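Local coordinates for L-2,4-diaminobutyric acid acetyltransferase (Geobacillus sp., PDB 6SLL), which catalyses the transfer of an acetyl group from acetyl-coenzyme A to L-2,4-diaminobutyric acid, a step in the biosynthesis of the chemical chaperone ectoine, at residues B[47-52]-B[87-92]; B[72-77]-B[108-113]. All blocks are in the same frame, centred on the assembly; numbering follows the deposited sequence.

Contact 1 (B[47-52]-B[87-92]). With DAB (2,4-diaminobutyric acid), chain G; DAB (2,4-diaminobutyric acid), chain D; COA (coenzyme A), chain F.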
# COMPACT_ATOMS: atom_id res chain seq x y z
N PRO B 47 8.54 6.25 -4.37
CA PRO B 47 9.51 5.87 -3.35
C PRO B 47 8.85 5.81 -1.97
O PRO B 47 9.14 4.91 -1.19
CB PRO B 47 10.59 6.91 -3.51
CG PRO B 47 10.49 7.31 -4.98
CD PRO B 47 9.06 7.28 -5.30
N TYR B 48 8.03 6.80 -1.68
CA TYR B 48 7.33 6.86 -0.37
C TYR B 48 6.57 5.56 -0.12
O TYR B 48 6.56 5.09 1.03
CB TYR B 48 6.38 8.08 -0.39
CG TYR B 48 5.74 8.38 0.93
CD1 TYR B 48 4.57 7.72 1.30
CD2 TYR B 48 6.22 9.33 1.78
CE1 TYR B 48 3.94 8.02 2.46
CE2 TYR B 48 5.63 9.63 2.97
CZ TYR B 48 4.46 9.02 3.34
OH TYR B 48 3.78 9.30 4.49
N CYS B 49 5.89 5.00 -1.11
CA CYS B 49 5.20 3.73 -0.95
C CYS B 49 6.11 2.67 -0.42
O CYS B 49 5.74 1.90 0.48
CB CYS B 49 4.58 3.34 -2.28
SG CYS B 49 3.62 1.80 -2.25
N TYR B 50 7.30 2.55 -0.99
CA TYR B 50 8.22 1.51 -0.53
C TYR B 50 8.79 1.81 0.83
O TYR B 50 9.07 0.84 1.59
CB TYR B 50 9.30 1.25 -1.62
CG TYR B 50 8.66 0.78 -2.91
CD1 TYR B 50 8.15 -0.51 -3.00
CD2 TYR B 50 8.53 1.61 -3.99
CE1 TYR B 50 7.48 -0.92 -4.14
CE2 TYR B 50 7.84 1.20 -5.13
CZ TYR B 50 7.33 -0.07 -5.20
OH TYR B 50 6.60 -0.42 -6.31
N MET B 51 8.91 3.03 1.22
CA MET B 51 9.24 3.36 2.63
C MET B 51 8.15 2.92 3.53
O MET B 51 8.41 2.33 4.60
CB MET B 51 9.44 4.90 2.75
CG MET B 51 10.58 5.40 2.03
SD MET B 51 10.70 7.22 2.08
CE MET B 51 11.91 7.44 0.80
N LEU B 52 6.86 3.13 3.17
CA LEU B 52 5.75 2.65 3.98
C LEU B 52 5.76 1.19 4.14
O LEU B 52 5.46 0.66 5.25
CB LEU B 52 4.40 3.00 3.44
CG LEU B 52 3.96 4.37 3.41
CD1 LEU B 52 2.49 4.44 2.93
CD2 LEU B 52 4.06 5.03 4.80
N PHE B 87 -2.03 -11.28 0.87
CA PHE B 87 -1.95 -10.77 -0.50
C PHE B 87 -0.50 -10.48 -0.83
O PHE B 87 0.15 -9.69 -0.09
CB PHE B 87 -2.81 -9.50 -0.64
CG PHE B 87 -2.80 -9.02 -2.08
CD1 PHE B 87 -3.63 -9.58 -2.99
CD2 PHE B 87 -1.97 -8.03 -2.49
CE1 PHE B 87 -3.64 -9.17 -4.29
CE2 PHE B 87 -1.98 -7.60 -3.80
CZ PHE B 87 -2.82 -8.20 -4.71
N VAL B 88 0.00 -11.10 -1.89
CA VAL B 88 1.35 -10.86 -2.35
C VAL B 88 1.26 -9.85 -3.46
O VAL B 88 0.58 -10.10 -4.51
CB VAL B 88 2.10 -12.11 -2.76
CG1 VAL B 88 3.43 -11.76 -3.34
CG2 VAL B 88 2.21 -13.06 -1.59
N TRP B 89 1.84 -8.66 -3.29
CA TRP B 89 1.70 -7.52 -4.16
C TRP B 89 2.73 -7.53 -5.24
O TRP B 89 2.36 -7.70 -6.43
CB TRP B 89 1.69 -6.25 -3.31
CG TRP B 89 1.47 -4.97 -4.04
CD1 TRP B 89 1.29 -4.74 -5.39
CD2 TRP B 89 1.41 -3.68 -3.41
NE1 TRP B 89 1.15 -3.40 -5.58
CE2 TRP B 89 1.24 -2.72 -4.40
CE3 TRP B 89 1.51 -3.28 -2.10
CZ2 TRP B 89 1.12 -1.38 -4.13
CZ3 TRP B 89 1.36 -1.92 -1.80
CH2 TRP B 89 1.19 -1.00 -2.83
N GLN B 90 4.02 -7.36 -4.94
CA GLN B 90 5.07 -7.35 -5.98
C GLN B 90 6.17 -8.32 -5.58
O GLN B 90 6.62 -8.31 -4.42
CB GLN B 90 5.64 -5.93 -6.20
CG GLN B 90 4.60 -4.98 -6.76
CD GLN B 90 5.11 -3.61 -7.06
OE1 GLN B 90 5.69 -2.95 -6.20
NE2 GLN B 90 4.93 -3.17 -8.28
N VAL B 91 6.64 -9.08 -6.56
CA VAL B 91 7.84 -9.90 -6.44
C VAL B 91 8.80 -9.48 -7.50
O VAL B 91 8.42 -9.55 -8.70
CB VAL B 91 7.51 -11.41 -6.51
CG1 VAL B 91 8.73 -12.24 -6.32
CG2 VAL B 91 6.35 -11.84 -5.66
N ALA B 92 10.01 -9.15 -7.15
CA ALA B 92 11.02 -8.72 -8.14
C ALA B 92 12.37 -9.34 -7.80
O ALA B 92 12.76 -9.31 -6.62
CB ALA B 92 11.16 -7.19 -8.09
N DAB G . 1.36 -5.43 -11.92
CA DAB G . 1.01 -5.30 -10.47
C DAB G . 2.12 -4.53 -9.79
O DAB G . 1.87 -4.10 -8.68
CB DAB G . 0.79 -6.67 -9.82
CG DAB G . 2.02 -7.52 -9.67
ND DAB G . 1.65 -8.81 -9.01
OXT DAB G . 3.21 -4.39 -10.35
N DAB D . 3.87 12.85 0.07
CA DAB D . 3.33 11.56 0.56
C DAB D . 2.41 10.94 -0.50
O DAB D . 1.93 11.70 -1.35
CB DAB D . 2.71 11.63 1.94
CG DAB D . 1.44 12.35 1.95
ND DAB D . 0.94 12.41 3.38
OXT DAB D . 2.14 9.76 -0.34
N1A COA F . 12.47 -19.41 -17.74
C2A COA F . 11.94 -20.55 -17.27
N3A COA F . 11.57 -20.84 -16.02
C4A COA F . 11.85 -19.82 -15.16
C5A COA F . 12.37 -18.59 -15.54
C6A COA F . 12.70 -18.37 -16.90
N6A COA F . 13.23 -17.28 -17.37
N7A COA F . 12.57 -17.83 -14.40
C8A COA F . 12.10 -18.55 -13.39
N9A COA F . 11.62 -19.74 -13.83
C1B COA F . 11.02 -20.72 -13.04
C2B COA F . 12.03 -21.56 -12.26
O2B COA F . 12.51 -22.62 -13.02
C3B COA F . 11.20 -21.86 -11.03
O3B COA F . 10.18 -22.87 -11.43
P3B COA F . 10.34 -24.43 -11.02
O7A COA F . 10.04 -24.31 -9.51
O8A COA F . 9.35 -25.16 -11.95
O9A COA F . 11.90 -24.79 -10.85
C4B COA F . 10.41 -20.59 -10.83
O4B COA F . 10.20 -20.02 -12.10
C5B COA F . 11.08 -19.72 -9.76
O5B COA F . 12.45 -19.47 -10.14
P1A COA F . 13.40 -18.48 -9.32
O1A COA F . 14.78 -18.71 -9.80
O2A COA F . 13.11 -18.54 -7.87
O3A COA F . 12.87 -17.08 -9.92
P2A COA F . 13.70 -15.70 -9.99
O4A COA F . 14.49 -15.50 -8.76
O5A COA F . 14.44 -15.66 -11.29
O6A COA F . 12.56 -14.65 -9.98
CBP COA F . 10.74 -13.41 -10.96
CCP COA F . 11.32 -14.78 -10.72
CDP COA F . 9.30 -13.60 -11.53
CEP COA F . 10.67 -12.66 -9.68
CAP COA F . 11.69 -12.70 -11.99
OAP COA F . 11.59 -13.42 -13.25
C9P COA F . 11.42 -11.26 -12.24
O9P COA F . 11.56 -10.36 -11.39
N8P COA F . 10.99 -11.01 -13.51
C7P COA F . 10.68 -9.80 -14.09
C6P COA F . 11.02 -9.80 -15.67
C5P COA F . 9.98 -10.48 -16.49
O5P COA F . 9.59 -11.65 -16.14
N4P COA F . 9.60 -9.98 -17.53
C3P COA F . 8.58 -10.63 -18.46
C2P COA F . 8.19 -9.46 -19.64
S1P COA F . 9.56 -9.41 -20.75
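Tyr50 and Gln90 mark the closest approach of the two backbones, yet their CA atoms are 10.9 Å apart, so the first turn of helix 47-56 reaches strand 85-93 through side chains alone. Strand residues Trp89 and Gln90 face the single residue Ser75 of the neighbouring strand; with Trp89 at phi -89° and psi -67°, they form a beta bulge that sends both side chains toward the helix. The phenol of Tyr50 reaches across and donates from OH to Gln90 OE1 at 2.7 Å. The donor lies in the carbonyl plane on a lone pair of OE1, and ring and amide are nearly coplanar, 7° apart, while the two side chains run at about a right angle. Asn45 ND2 also bonds to the same hydroxyl. One residue earlier, the thiol of Cys49 meets the outer rim of the indole, with SG 3.8 Å from Trp89 CH2, an oblique sulfur-aromatic contact. The same bulge also holds the substrate. Gln90 NE2 donates to OXT of diaminobutyrate (chain G) at 3.0 Å in a nearly straight bond, and also bonds to Asp43 O; Trp89 O accepts from the substrate's ND at 2.9 Å, whereas the bond from Trp89 NE1 to its carboxylate O is weak. Tyr48 turns elsewhere, laying one ring face under the diaminobutyrate of chain D, which is hydrogen-bonded to Glu168 and Asp43 of the second subunit, with Tyr48 CZ 3.4 Å from ligand CB. Tyr50 is thus a second-shell residue: its bond to OE1, with that of NE2 to Asp43 O, is consistent with an amide held so that the NH2 faces the substrate carboxylate, while Tyr48 makes the pocket a feature of the dimer.

Contact 2 (B[72-77]-B[108-113])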
# COMPACT_ATOMS: atom_id res chain seq x y z
N GLY B 72 16.46 -8.72 -4.57
CA GLY B 72 15.11 -9.26 -4.57
C GLY B 72 14.27 -8.55 -3.58
O GLY B 72 14.74 -8.07 -2.52
N PHE B 73 12.96 -8.52 -3.85
CA PHE B 73 11.96 -7.92 -2.91
C PHE B 73 10.66 -8.66 -3.13
O PHE B 73 10.25 -8.95 -4.26
CB PHE B 73 11.80 -6.44 -3.20
CG PHE B 73 10.75 -5.74 -2.36
CD1 PHE B 73 10.99 -5.46 -1.06
CD2 PHE B 73 9.59 -5.29 -2.93
CE1 PHE B 73 10.08 -4.76 -0.29
CE2 PHE B 73 8.65 -4.57 -2.21
CZ PHE B 73 8.90 -4.31 -0.89
N ILE B 74 9.96 -8.87 -2.01
CA ILE B 74 8.52 -9.23 -2.01
C ILE B 74 7.81 -8.32 -1.09
O ILE B 74 8.15 -8.22 0.12
CB ILE B 74 8.26 -10.72 -1.62
CG1 ILE B 74 8.93 -11.62 -2.47
CG2 ILE B 74 6.73 -10.95 -1.61
CD1 ILE B 74 8.60 -13.07 -2.23
N SER B 75 6.71 -7.70 -1.57
CA SER B 75 5.78 -7.01 -0.70
C SER B 75 4.50 -7.85 -0.53
O SER B 75 3.99 -8.44 -1.50
CB SER B 75 5.40 -5.68 -1.26
OG SER B 75 4.98 -5.75 -2.60
N ALA B 76 3.99 -7.88 0.70
CA ALA B 76 2.75 -8.58 0.96
C ALA B 76 2.15 -7.96 2.18
O ALA B 76 2.78 -7.28 2.99
CB ALA B 76 3.01 -10.07 1.20
N PHE B 77 0.85 -8.28 2.42
CA PHE B 77 0.11 -7.83 3.61
C PHE B 77 -1.01 -8.79 3.88
O PHE B 77 -1.55 -9.41 2.93
CB PHE B 77 -0.38 -6.38 3.51
CG PHE B 77 -1.26 -6.13 2.31
CD1 PHE B 77 -2.61 -6.47 2.28
CD2 PHE B 77 -0.74 -5.59 1.16
CE1 PHE B 77 -3.39 -6.29 1.14
CE2 PHE B 77 -1.54 -5.37 0.04
CZ PHE B 77 -2.85 -5.71 0.01
N THR B 108 9.18 -18.76 0.04
CA THR B 108 9.19 -19.80 1.08
C THR B 108 9.56 -19.10 2.39
O THR B 108 8.92 -19.34 3.47
CB THR B 108 10.24 -20.87 0.73
OG1 THR B 108 9.78 -21.53 -0.44
CG2 THR B 108 10.47 -21.85 1.87
N GLY B 109 10.56 -18.25 2.40
CA GLY B 109 10.95 -17.58 3.63
C GLY B 109 9.90 -16.66 4.15
O GLY B 109 9.65 -16.61 5.38
N LEU B 110 9.17 -15.95 3.31
CA LEU B 110 8.09 -15.12 3.75
C LEU B 110 7.05 -15.92 4.50
O LEU B 110 6.54 -15.51 5.57
CB LEU B 110 7.44 -14.43 2.55
CG LEU B 110 6.20 -13.59 2.80
CD1 LEU B 110 6.48 -12.48 3.85
CD2 LEU B 110 5.68 -13.04 1.50
N MET B 111 6.74 -17.08 4.05
CA MET B 111 5.69 -17.87 4.64
C MET B 111 6.11 -18.49 5.98
O MET B 111 5.26 -18.96 6.71
CB MET B 111 5.17 -18.94 3.69
CG MET B 111 4.50 -18.32 2.46
SD MET B 111 3.48 -16.96 2.59
CE MET B 111 2.52 -17.82 3.45
N ASN B 112 7.39 -18.42 6.35
CA ASN B 112 7.84 -18.83 7.69
C ASN B 112 7.76 -17.70 8.69
O ASN B 112 7.99 -17.93 9.89
CB ASN B 112 9.30 -19.31 7.64
CG ASN B 112 9.51 -20.55 6.82
OD1 ASN B 112 8.65 -21.43 6.82
ND2 ASN B 112 10.66 -20.64 6.17
N GLN B 113 7.58 -16.46 8.28
CA GLN B 113 7.69 -15.37 9.20
C GLN B 113 6.63 -15.43 10.24
O GLN B 113 5.48 -15.88 10.01
CB GLN B 113 7.64 -14.03 8.45
CG GLN B 113 8.83 -13.91 7.47
CD GLN B 113 10.20 -14.31 8.09
OE1 GLN B 113 10.56 -13.67 9.13
NE2 GLN B 113 10.96 -15.31 7.61
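Ile74 and Leu110 bring strand 69-78 and the last turns of helix 102-112 together, with 8.2 Å between their CA atoms and no hydrogen bond across. Along the strand, Phe73 comes first and packs on Val32 and Leu35 of helix 29-39. Ile74 next points toward helix 102-112. Its CG2, anti to the backbone N, rests against Leu110 CD2 at 3.9 Å, and the same side chain touches Val88 and Val91 of the neighbouring strand. Ser75 points away from the helix; its OG bonds to Gln90 N in that neighbouring strand, which satisfies the hydroxyl within the sheet. Ala76 points back to the helix, and its CB also meets Leu110 CD2, at 4.0 Å. One methyl of Leu110 therefore bridges two residues, i and i+2, on one face of the strand. CG of Leu110 is anti to the backbone N (chi1 175°) and CD2 continues the extended chain, so this methyl is the one that reaches the sheet; Cys116 of the following loop touches the same leucine. Near the end of the helix, Gln113 folds back and gives NE2 to Gly109 O at 2.9 Å, with an N-H...O angle of 164°. This donor stands well above the carbonyl plane, while Asn112 N reaches the same oxygen from the other face at 3.1 Å, so two bonds grip one carbonyl of this turn. Gln113 also packs on Arg23. The opposite, N-terminal end of the helix carries backbone NH groups bound to coenzyme A. The contact itself is plain apolar packing of helix on sheet within the GNAT fold, joining the C-terminal part of helix 102-112 to strand 69-78: a leucine set over the small Ala76 and the branched Ile74, buried and dependent on shape rather than charge.

Overall arrangement
The centres of contacts 1 and 2 are 11 Å apart, and both lie on the mixed sheet of the GNAT fold, where strands 69-78 and 85-93 are antiparallel neighbours. Along the chain the segments alternate: 47-52, 72-77, 87-92, 108-113. Trp89 N bonds to Ser75 O between the strands, and Phe87 N to Phe77 O, so the two contacts touch. Helix 47-56 meets Trp89 and Gln90, which bind the substrate, whereas helix 102-112 packs on the sheet face bearing Ile74 and Ala76. Strand 85-93 then leads into helix 102-112, whose start binds coenzyme A, so one continuous piece of chain connects the diaminobutyrate pocket to the cofactor site.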